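Local atomic coordinates of trichothecene 3-O-acetyltransferase (Gibberella zeae, PDB entry 3B2S), a protein that probably transfers an acetyl group from acetyl-coenzyme A to the 3-hydroxyl of trichothecene toxins such as deoxynivalenol. Residues A[68-73]-A[358-363]; A[8-13]-A[307-312]; A[14-19]-A[154-159]; A[219-224]-A[362-367]. One frame throughout, in Å; residues are numbered along the deposited sequence.

Three of the four contacts reach the bound trichothecene, and contact 1 lies on the outer side of the same region, beside a magnesium ion. Contacts 2 and 3 are the most closely spaced, their centres about 9 Å apart, and Leu308 CD2 packs 3.5 Å from His156 CE1. Contact 3 supplies His156, which holds the toxin hydroxyl, while contacts 2 and 4 line other parts of the pocket. Contacts 1 and 4 share Asn362 and Val363, so one loop runs from the magnesium site to the ligand. Leu13 CD2 lies 3.4 Å from Val363 CG1, tying this loop to contact 2, and Gly15 CA lies 3.4 Å from Asp221 OD2, joining contacts 3 and 4.

Contact 1: A[68-73]-A[358-363]. With MG (magnesium ion), chain B.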
# COMPACT_ATOMS: atom_id res chain seq x y z
N GLY A 68 9.57 24.83 -13.17
CA GLY A 68 8.55 25.26 -12.19
C GLY A 68 7.10 24.88 -12.53
O GLY A 68 6.14 25.51 -12.05
N ASN A 69 6.93 23.86 -13.35
CA ASN A 69 5.58 23.36 -13.63
C ASN A 69 5.67 21.86 -13.82
O ASN A 69 6.21 21.40 -14.82
CB ASN A 69 5.01 24.04 -14.88
CG ASN A 69 3.53 23.75 -15.09
OD1 ASN A 69 3.02 22.67 -14.75
ND2 ASN A 69 2.83 24.72 -15.66
N THR A 70 5.18 21.11 -12.83
CA THR A 70 5.40 19.67 -12.86
C THR A 70 4.34 18.98 -13.74
O THR A 70 4.33 17.76 -13.82
CB THR A 70 5.44 19.02 -11.44
OG1 THR A 70 4.29 19.44 -10.70
CG2 THR A 70 6.69 19.44 -10.69
N GLY A 71 3.47 19.77 -14.36
CA GLY A 71 2.53 19.26 -15.36
C GLY A 71 1.32 18.58 -14.75
O GLY A 71 1.10 18.63 -13.53
N THR A 72 0.54 17.93 -15.61
CA THR A 72 -0.71 17.27 -15.19
C THR A 72 -0.75 15.95 -15.94
O THR A 72 -0.50 15.92 -17.14
CB THR A 72 -1.93 18.13 -15.59
OG1 THR A 72 -1.85 19.41 -14.96
CG2 THR A 72 -3.26 17.46 -15.16
N SER A 73 -1.02 14.86 -15.22
CA SER A 73 -1.09 13.54 -15.84
C SER A 73 -2.54 13.07 -16.05
O SER A 73 -3.45 13.43 -15.30
CB SER A 73 -0.32 12.51 -15.02
OG SER A 73 1.06 12.84 -15.04
N PRO A 358 1.19 24.97 -9.74
CA PRO A 358 1.75 24.23 -10.89
C PRO A 358 3.00 23.45 -10.53
O PRO A 358 3.25 22.41 -11.14
CB PRO A 358 2.12 25.34 -11.88
CG PRO A 358 1.20 26.42 -11.57
CD PRO A 358 1.05 26.40 -10.05
N ASP A 359 3.79 23.96 -9.58
CA ASP A 359 5.00 23.26 -9.12
C ASP A 359 4.64 22.44 -7.89
O ASP A 359 4.57 22.98 -6.77
CB ASP A 359 6.18 24.22 -8.79
CG ASP A 359 7.49 23.47 -8.50
OD1 ASP A 359 7.49 22.22 -8.39
OD2 ASP A 359 8.54 24.13 -8.36
N LYS A 360 4.41 21.15 -8.10
CA LYS A 360 3.99 20.26 -7.01
C LYS A 360 5.18 19.53 -6.39
O LYS A 360 5.00 18.62 -5.57
CB LYS A 360 2.93 19.25 -7.51
CG LYS A 360 1.68 19.92 -8.07
CD LYS A 360 0.68 18.91 -8.70
CE LYS A 360 -0.69 19.55 -8.96
NZ LYS A 360 -0.64 20.88 -9.71
N SER A 361 6.40 19.95 -6.75
CA SER A 361 7.59 19.16 -6.40
C SER A 361 7.88 19.12 -4.89
O SER A 361 8.57 18.21 -4.43
CB SER A 361 8.83 19.64 -7.18
OG SER A 361 9.13 21.00 -6.84
N ASN A 362 7.35 20.07 -4.13
CA ASN A 362 7.59 20.10 -2.67
C ASN A 362 6.55 19.31 -1.86
O ASN A 362 6.68 19.20 -0.64
CB ASN A 362 7.58 21.52 -2.13
CG ASN A 362 8.60 22.42 -2.76
OD1 ASN A 362 9.73 22.00 -3.04
ND2 ASN A 362 8.21 23.69 -2.96
N VAL A 363 5.52 18.77 -2.50
CA VAL A 363 4.40 18.20 -1.74
C VAL A 363 4.66 16.70 -1.60
O VAL A 363 4.99 16.01 -2.59
CB VAL A 363 3.03 18.49 -2.41
CG1 VAL A 363 1.87 18.08 -1.48
CG2 VAL A 363 2.92 19.97 -2.78
MG MG B . 10.99 21.89 -5.64
O HOH W 1 1.23 20.79 -11.90
O HOH W 2 -1.79 18.89 -12.06
O HOH W 3 9.87 23.77 -6.08
O HOH W 4 12.08 20.12 -5.24
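Pro358 CB stands over one face of the Asn69 side-chain amide, 3.8 Å from Asn69 CG, the two side chains crossing at about a right angle. Asn69 OD1 turns back to accept from Gly71 N at 3.0 Å, the donor a little out of the carbonyl plane, closing an Asx turn that fixes the rotation of the amide. The second flat group, the Asp359 carboxylate, is gripped at OD1 by two donors from the same face of its plane: Ser361 OG on the syn side and Ser361 N on the anti side. The backbone bond makes this a second Asx turn. Beside it, Thr70 CG2 brushes Asp359 OD1 at 3.7 Å.

Thr70 joins the two loops with backbone and side chain together. Its N donates to Pro358 O at 2.9 Å, while its OG1 accepts from Lys360 N at 3.1 Å and thereby satisfies a backbone NH. With OG1 held between the backbone N and carbonyl carbon (chi1 50°), the hydroxyl faces Lys360 and the methyl turns to Asp359 and Ser361. A water donates to both Gly71 O and Pro358 O and accepts from Lys360 NZ, whose ammonium also donates to the carbonyls of Asn357 and Leu354, just past and within the end of helix 340-356. Glycines suit positions 68 and 71, where phi is positive.

Ser361 OG, besides donating to Asp359, coordinates magnesium at 2.4 Å, and Asp359 OD2 accepts a hydrogen bond from a metal-bound water. The carboxylate is therefore a second-shell ligand, and its negative charge probably helps offset that of the cation near this partly exposed loop.

Contact 2: A[8-13]-A[307-312]; sequences DTLGQL and GLLQNM. With B2S ((3alpha,7alpha)-3,7,15-trihydroxy-12,13-epoxytrichothec-9-en-8-one), chain E.
Asp8 and Leu308 carry the polar part of this buried contact. Leu308 N points almost straight at Asp8 OD2, 2.8 Å away with an angle of 177° at the hydrogen, yet it arrives from above the carboxylate plane, 57° out of it. With Asp8 CG beside its own backbone N (chi1 -66°), the carboxylate swings across to the 307-312 segment. The other oxygen, OD1, is held by the Tyr305 hydroxyl and by a water at 2.9 Å from Asp8 OD1; the same water donates to Leu308 O. Glycine suits position 307, since Asp8 OD2 comes to 3.5 Å from Gly307 CA.

The apolar part is built of leucines. Leu10, on the short 3-10 turn 10-12, lays its CB 3.5 Å from Leu308 CD1, and its own CD1 meets Leu309 CD1 at 3.8 Å as the two side chains cross obliquely. Leu308 CD1 also lies close over the backbone of Gly11, where the absence of a side chain allows the turn to approach. Leu10 also touches Thr347 and Leu350 of helix 340-356.

Contacts with the trichothecene come from the strand that follows. Gln310 OE1 lies 3.8 Å from ligand atom C3, the carbon bearing the hydroxyl that is presumably acetylated, and Met312 CE is 3.6 Å from the epoxide oxygen O2.

A buried carboxylate with several donors probably stays ionised, helped by a long, weak pairing with Arg192. It pins the lead-in to the pocket-lining strand to the N-terminal loop, although Gln310 N is buried here without a partner.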
# COMPACT_ATOMS: atom_id res chain seq x y z
N ASP A 8 -6.87 11.96 -10.35
CA ASP A 8 -7.18 12.63 -9.08
C ASP A 8 -6.11 13.68 -8.83
O ASP A 8 -4.94 13.42 -9.06
CB ASP A 8 -7.11 11.61 -7.93
CG ASP A 8 -8.18 10.55 -8.03
OD1 ASP A 8 -9.34 10.88 -7.72
OD2 ASP A 8 -7.87 9.40 -8.43
N THR A 9 -6.52 14.85 -8.35
CA THR A 9 -5.56 15.89 -7.94
C THR A 9 -4.51 15.34 -6.95
O THR A 9 -3.31 15.61 -7.08
CB THR A 9 -6.32 17.13 -7.42
OG1 THR A 9 -7.18 17.60 -8.48
CG2 THR A 9 -5.36 18.27 -7.02
N LEU A 10 -4.97 14.54 -5.98
CA LEU A 10 -4.08 13.84 -5.05
C LEU A 10 -3.09 12.92 -5.76
O LEU A 10 -1.98 12.70 -5.27
CB LEU A 10 -4.88 13.05 -4.01
CG LEU A 10 -5.79 13.86 -3.08
CD1 LEU A 10 -6.69 12.93 -2.21
CD2 LEU A 10 -4.96 14.82 -2.21
N GLY A 11 -3.49 12.38 -6.92
CA GLY A 11 -2.64 11.48 -7.69
C GLY A 11 -1.57 12.22 -8.49
O GLY A 11 -0.74 11.60 -9.13
N GLN A 12 -1.59 13.55 -8.44
CA GLN A 12 -0.57 14.37 -9.07
C GLN A 12 0.64 14.57 -8.13
O GLN A 12 1.58 15.26 -8.50
CB GLN A 12 -1.15 15.74 -9.51
CG GLN A 12 -2.46 15.71 -10.34
CD GLN A 12 -2.28 15.24 -11.79
OE1 GLN A 12 -1.16 15.13 -12.29
NE2 GLN A 12 -3.38 14.96 -12.47
N LEU A 13 0.59 13.98 -6.92
CA LEU A 13 1.75 13.97 -6.01
C LEU A 13 2.93 13.29 -6.68
O LEU A 13 2.80 12.15 -7.20
CB LEU A 13 1.41 13.25 -4.69
CG LEU A 13 0.52 13.98 -3.68
CD1 LEU A 13 -0.17 12.99 -2.72
CD2 LEU A 13 1.35 15.00 -2.91
N GLY A 307 -9.75 4.99 -7.98
CA GLY A 307 -8.71 6.01 -8.13
C GLY A 307 -7.80 6.11 -6.90
O GLY A 307 -7.60 5.12 -6.16
N LEU A 308 -7.25 7.30 -6.71
CA LEU A 308 -6.33 7.61 -5.62
C LEU A 308 -7.04 8.64 -4.72
O LEU A 308 -7.20 9.81 -5.09
CB LEU A 308 -5.02 8.20 -6.20
CG LEU A 308 -3.80 8.43 -5.28
CD1 LEU A 308 -3.99 9.63 -4.34
CD2 LEU A 308 -3.54 7.23 -4.48
N LEU A 309 -7.51 8.18 -3.56
CA LEU A 309 -8.23 9.02 -2.64
C LEU A 309 -7.80 8.58 -1.25
O LEU A 309 -8.50 7.85 -0.56
CB LEU A 309 -9.76 8.88 -2.84
CG LEU A 309 -10.69 9.78 -1.98
CD1 LEU A 309 -10.08 11.21 -1.77
CD2 LEU A 309 -12.09 9.88 -2.62
N GLN A 310 -6.60 9.02 -0.88
CA GLN A 310 -5.92 8.54 0.32
C GLN A 310 -5.23 9.76 0.92
O GLN A 310 -4.84 10.67 0.20
CB GLN A 310 -4.85 7.52 -0.09
CG GLN A 310 -4.25 6.73 1.05
CD GLN A 310 -2.77 6.47 0.84
OE1 GLN A 310 -2.38 5.75 -0.10
NE2 GLN A 310 -1.94 7.07 1.69
N ASN A 311 -5.09 9.77 2.24
CA ASN A 311 -4.33 10.79 2.93
C ASN A 311 -3.57 10.07 4.03
O ASN A 311 -3.49 8.83 4.03
CB ASN A 311 -5.26 11.89 3.45
CG ASN A 311 -4.54 13.21 3.71
OD1 ASN A 311 -3.33 13.25 3.86
ND2 ASN A 311 -5.31 14.30 3.79
N MET A 312 -2.95 10.84 4.92
CA MET A 312 -2.26 10.30 6.09
C MET A 312 -2.81 11.00 7.33
O MET A 312 -3.39 12.09 7.24
CB MET A 312 -0.77 10.60 6.03
CG MET A 312 -0.09 10.27 4.73
SD MET A 312 0.04 8.53 4.37
CE MET A 312 1.40 8.05 5.46
C13 B2S E . 3.38 5.01 3.31
O2 B2S E . 1.95 5.40 3.11
C12 B2S E . 2.72 4.99 1.94
C5 B2S E . 2.93 6.02 0.82
C14 B2S E . 2.95 7.49 1.33
C4 B2S E . 1.64 5.73 -0.00
C3 B2S E . 1.13 4.33 0.46
O3 B2S E . 0.88 3.44 -0.66
C2 B2S E . 2.28 3.73 1.27
O1 B2S E . 3.27 3.17 0.33
C11 B2S E . 4.31 4.11 -0.21
C10 B2S E . 5.16 3.54 -1.21
C9 B2S E . 6.46 4.05 -1.09
C16 B2S E . 7.59 3.56 -2.01
C8 B2S E . 6.70 5.06 -0.12
O5 B2S E . 7.83 5.55 0.01
C7 B2S E . 5.54 5.57 0.82
O4 B2S E . 5.82 6.81 1.48
C6 B2S E . 4.21 5.64 0.01
C15 B2S E . 4.39 6.51 -1.27
O6 B2S E . 5.73 7.03 -1.25
O HOH W 5 -9.06 11.80 -5.01

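Contact 3: A[14-19]-A[154-159]; sequences PGLLSI and GQHGAM. With B2S ((3alpha,7alpha)-3,7,15-trihydroxy-12,13-epoxytrichothec-9-en-8-one), chain E.
His156 packs against Leu16 and Ile19 with backbone and side chain alike. At its base, His156 N donates to Ile19 O at 3.0 Å, which sets the residue against the loop after helix 14-17. CB packs against the loop, 3.3 Å from Leu16 O and 3.6 Å from Ile19 CG1. A first torsion of -154° carries the ring out alongside Ile19, the two side chains pointing the same way. At CD2 the ring meets Ile19 CD1 at 3.6 Å, an oblique approach. Over one face lies Leu16 CD2, 3.6 Å from the ring centroid and only 3° off its normal, a CH-pi contact that helps hold the imidazole's tilt. At the tip, NE2 shares a hydrogen bond of 2.9 Å with the ligand's O3, which lies at the ring edge, in its plane. Glycine at 157 lets Leu17 CD2 pack close to its CA.

Leucine and isoleucine thus frame an imidazole whose outer nitrogen faces the 3-hydroxyl. His156 begins a sequence fitting the HXXXD motif of the coenzyme A-dependent acyltransferases. With coenzyme A about 7 Å from the His156 side chain, the geometry is consistent with His156 acting as the general base for acetyl transfer, as in related acyltransferases.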
# COMPACT_ATOMS: atom_id res chain seq x y z
N PRO A 14 4.09 13.99 -6.76
CA PRO A 14 5.28 13.44 -7.42
C PRO A 14 5.69 12.07 -6.92
O PRO A 14 6.13 11.23 -7.73
CB PRO A 14 6.35 14.50 -7.12
CG PRO A 14 5.54 15.78 -7.17
CD PRO A 14 4.32 15.39 -6.32
N GLY A 15 5.53 11.84 -5.62
CA GLY A 15 5.90 10.56 -4.99
C GLY A 15 4.99 9.41 -5.38
O GLY A 15 5.40 8.25 -5.30
N LEU A 16 3.76 9.72 -5.80
CA LEU A 16 2.81 8.70 -6.27
C LEU A 16 2.93 8.42 -7.77
O LEU A 16 2.88 7.26 -8.21
CB LEU A 16 1.40 9.10 -5.90
CG LEU A 16 1.20 9.26 -4.39
CD1 LEU A 16 -0.29 9.42 -4.10
CD2 LEU A 16 1.76 8.06 -3.63
N LEU A 17 3.13 9.48 -8.54
CA LEU A 17 3.34 9.34 -10.00
C LEU A 17 4.53 8.50 -10.41
O LEU A 17 4.61 8.07 -11.57
CB LEU A 17 3.47 10.72 -10.65
CG LEU A 17 2.15 11.48 -10.82
CD1 LEU A 17 2.43 12.90 -11.23
CD2 LEU A 17 1.27 10.73 -11.85
N SER A 18 5.46 8.27 -9.49
CA SER A 18 6.73 7.62 -9.84
C SER A 18 6.81 6.14 -9.45
O SER A 18 7.77 5.44 -9.77
CB SER A 18 7.90 8.41 -9.24
OG SER A 18 7.57 8.84 -7.93
N ILE A 19 5.80 5.64 -8.75
CA ILE A 19 5.90 4.31 -8.18
C ILE A 19 4.76 3.37 -8.59
O ILE A 19 3.68 3.83 -9.00
CB ILE A 19 6.04 4.36 -6.63
CG1 ILE A 19 4.79 4.93 -5.99
CG2 ILE A 19 7.28 5.20 -6.20
CD1 ILE A 19 4.77 4.76 -4.48
N GLY A 154 -0.04 -1.74 -9.80
CA GLY A 154 -0.91 -0.60 -10.09
C GLY A 154 -0.11 0.69 -10.08
O GLY A 154 0.66 0.94 -9.15
N GLN A 155 -0.30 1.52 -11.10
CA GLN A 155 0.39 2.82 -11.16
C GLN A 155 -0.17 3.71 -10.04
O GLN A 155 -1.38 3.96 -9.97
CB GLN A 155 0.23 3.48 -12.55
CG GLN A 155 1.40 4.40 -12.96
CD GLN A 155 1.65 5.51 -11.95
OE1 GLN A 155 2.72 5.58 -11.31
NE2 GLN A 155 0.65 6.33 -11.76
N HIS A 156 0.69 4.15 -9.15
CA HIS A 156 0.21 4.75 -7.91
C HIS A 156 -0.53 6.09 -8.03
O HIS A 156 -1.35 6.39 -7.23
CB HIS A 156 1.26 4.74 -6.80
CG HIS A 156 0.69 4.76 -5.41
ND1 HIS A 156 -0.50 5.35 -5.09
CD2 HIS A 156 1.18 4.28 -4.25
CE1 HIS A 156 -0.73 5.24 -3.81
NE2 HIS A 156 0.26 4.58 -3.28
N GLY A 157 -0.22 6.86 -9.07
CA GLY A 157 -0.98 8.08 -9.35
C GLY A 157 -2.41 7.78 -9.79
O GLY A 157 -3.32 8.56 -9.53
N ALA A 158 -2.58 6.65 -10.49
CA ALA A 158 -3.88 6.14 -10.97
C ALA A 158 -4.72 5.44 -9.88
O ALA A 158 -5.95 5.39 -9.99
CB ALA A 158 -3.67 5.16 -12.14
N MET A 159 -4.07 4.84 -8.89
CA MET A 159 -4.80 4.10 -7.86
C MET A 159 -4.04 3.96 -6.56
O MET A 159 -2.82 3.77 -6.57
CB MET A 159 -5.18 2.68 -8.36
CG MET A 159 -3.96 1.79 -8.76
SD MET A 159 -4.44 0.27 -9.62
CE MET A 159 -4.77 0.89 -11.28
C13 B2S E . 3.38 5.01 3.31
O2 B2S E . 1.95 5.40 3.11
C12 B2S E . 2.72 4.99 1.94
C5 B2S E . 2.93 6.02 0.82
C14 B2S E . 2.95 7.49 1.33
C4 B2S E . 1.64 5.73 -0.00
C3 B2S E . 1.13 4.33 0.46
O3 B2S E . 0.88 3.44 -0.66
C2 B2S E . 2.28 3.73 1.27
O1 B2S E . 3.27 3.17 0.33
C11 B2S E . 4.31 4.11 -0.21
C10 B2S E . 5.16 3.54 -1.21
C9 B2S E . 6.46 4.05 -1.09
C16 B2S E . 7.59 3.56 -2.01
C8 B2S E . 6.70 5.06 -0.12
O5 B2S E . 7.83 5.55 0.01
C7 B2S E . 5.54 5.57 0.82
O4 B2S E . 5.82 6.81 1.48
C6 B2S E . 4.21 5.64 0.01
C15 B2S E . 4.39 6.51 -1.27
O6 B2S E . 5.73 7.03 -1.25

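Contact 4: A[219-224]-A[362-367]. With B2S ((3alpha,7alpha)-3,7,15-trihydroxy-12,13-epoxytrichothec-9-en-8-one), chain E.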
# COMPACT_ATOMS: atom_id res chain seq x y z
N GLY A 219 13.01 14.79 5.50
CA GLY A 219 11.81 14.09 4.99
C GLY A 219 11.78 13.95 3.47
O GLY A 219 12.80 14.14 2.81
N GLY A 220 10.62 13.60 2.90
CA GLY A 220 10.48 13.41 1.45
C GLY A 220 9.97 12.02 1.06
O GLY A 220 9.57 11.23 1.93
N ASP A 221 10.00 11.73 -0.25
CA ASP A 221 9.41 10.50 -0.80
C ASP A 221 10.41 9.36 -0.94
O ASP A 221 11.51 9.57 -1.44
CB ASP A 221 8.76 10.77 -2.17
CG ASP A 221 7.60 11.76 -2.10
OD1 ASP A 221 6.73 11.63 -1.21
OD2 ASP A 221 7.55 12.66 -2.95
N ALA A 222 10.01 8.17 -0.49
CA ALA A 222 10.80 6.92 -0.62
C ALA A 222 12.30 7.16 -0.45
O ALA A 222 13.12 6.87 -1.36
CB ALA A 222 10.49 6.22 -1.95
N VAL A 223 12.65 7.71 0.71
CA VAL A 223 14.04 8.03 1.02
C VAL A 223 14.82 6.73 1.25
O VAL A 223 14.51 5.95 2.17
CB VAL A 223 14.16 8.99 2.25
CG1 VAL A 223 15.64 9.38 2.53
CG2 VAL A 223 13.26 10.24 2.07
N LEU A 224 15.82 6.49 0.40
CA LEU A 224 16.76 5.40 0.60
C LEU A 224 17.93 5.92 1.44
O LEU A 224 18.75 6.70 0.96
CB LEU A 224 17.23 4.82 -0.75
CG LEU A 224 16.13 4.30 -1.70
CD1 LEU A 224 16.74 3.78 -2.99
CD2 LEU A 224 15.24 3.24 -1.06
N ASN A 362 7.35 20.07 -4.13
CA ASN A 362 7.59 20.10 -2.67
C ASN A 362 6.55 19.31 -1.86
O ASN A 362 6.68 19.20 -0.64
CB ASN A 362 7.58 21.52 -2.13
CG ASN A 362 8.60 22.42 -2.76
OD1 ASN A 362 9.73 22.00 -3.04
ND2 ASN A 362 8.21 23.69 -2.96
N VAL A 363 5.52 18.77 -2.50
CA VAL A 363 4.40 18.20 -1.74
C VAL A 363 4.66 16.70 -1.60
O VAL A 363 4.99 16.01 -2.59
CB VAL A 363 3.03 18.49 -2.41
CG1 VAL A 363 1.87 18.08 -1.48
CG2 VAL A 363 2.92 19.97 -2.78
N SER A 364 4.54 16.21 -0.36
CA SER A 364 4.81 14.81 -0.04
C SER A 364 3.97 14.37 1.16
O SER A 364 3.92 15.07 2.17
CB SER A 364 6.29 14.60 0.30
OG SER A 364 6.53 13.25 0.69
N LEU A 365 3.36 13.19 1.05
CA LEU A 365 2.70 12.58 2.20
C LEU A 365 3.64 12.23 3.38
O LEU A 365 3.18 11.93 4.49
CB LEU A 365 1.96 11.32 1.75
CG LEU A 365 0.77 11.53 0.80
CD1 LEU A 365 0.12 10.18 0.51
CD2 LEU A 365 -0.27 12.49 1.38
N THR A 366 4.96 12.26 3.14
CA THR A 366 5.94 12.04 4.19
C THR A 366 7.01 13.16 4.14
O THR A 366 8.20 12.93 4.34
CB THR A 366 6.61 10.64 4.09
OG1 THR A 366 7.17 10.50 2.79
CG2 THR A 366 5.57 9.51 4.29
N ALA A 367 6.53 14.38 3.91
CA ALA A 367 7.39 15.56 3.75
C ALA A 367 8.33 15.82 4.91
O ALA A 367 9.47 16.28 4.69
CB ALA A 367 6.55 16.82 3.50
C13 B2S E . 3.38 5.01 3.31
O2 B2S E . 1.95 5.40 3.11
C12 B2S E . 2.72 4.99 1.94
C5 B2S E . 2.93 6.02 0.82
C14 B2S E . 2.95 7.49 1.33
C4 B2S E . 1.64 5.73 -0.00
C3 B2S E . 1.13 4.33 0.46
O3 B2S E . 0.88 3.44 -0.66
C2 B2S E . 2.28 3.73 1.27
O1 B2S E . 3.27 3.17 0.33
C11 B2S E . 4.31 4.11 -0.21
C10 B2S E . 5.16 3.54 -1.21
C9 B2S E . 6.46 4.05 -1.09
C16 B2S E . 7.59 3.56 -2.01
C8 B2S E . 6.70 5.06 -0.12
O5 B2S E . 7.83 5.55 0.01
C7 B2S E . 5.54 5.57 0.82
O4 B2S E . 5.82 6.81 1.48
C6 B2S E . 4.21 5.64 0.01
C15 B2S E . 4.39 6.51 -1.27
O6 B2S E . 5.73 7.03 -1.25
O HOH W 6 3.81 11.56 -1.37
O HOH W 7 5.00 13.41 -3.36
O HOH W 8 5.58 9.69 0.29
O HOH W 9 8.58 7.61 1.84
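Ser364 and Asp221 meet at the heart of this loop-to-loop contact, where Ser364 OG both opens an ST turn and reaches across the segments. Before it, Val363 O is bridged by a water to Asp221 OD2. At Ser364 the hydroxyl stands anti to the backbone N (chi1 177°), accepts from Thr366 N at 3.1 Å and donates to Asp221 OD1 at a short 2.5 Å. It meets that oxygen from above the carboxylate plane, 53° out of it. Two more waters donate to Asp221 OD1; one of them accepts from Leu365 N. Leu365 CB lies 4.0 Å from the toxin's methyl C14, an apolar surface for an apolar group.

Thr366 is gripped by Gly220 twice: Gly220 N donates to Thr366 O at 2.9 Å, and Thr366 OG1 donates to Gly220 O at 2.7 Å. The same hydroxyl receives a water that lies 3.1 Å from both O4 and O6 of the ligand, so polar protein groups reach the toxin's oxygens through solvent. Last comes Ala367: its carbonyl O sits 3.2 Å from Gly219 CA, a CA-H...O contact with 142° at the hydrogen, possible because glycine carries no side chain there.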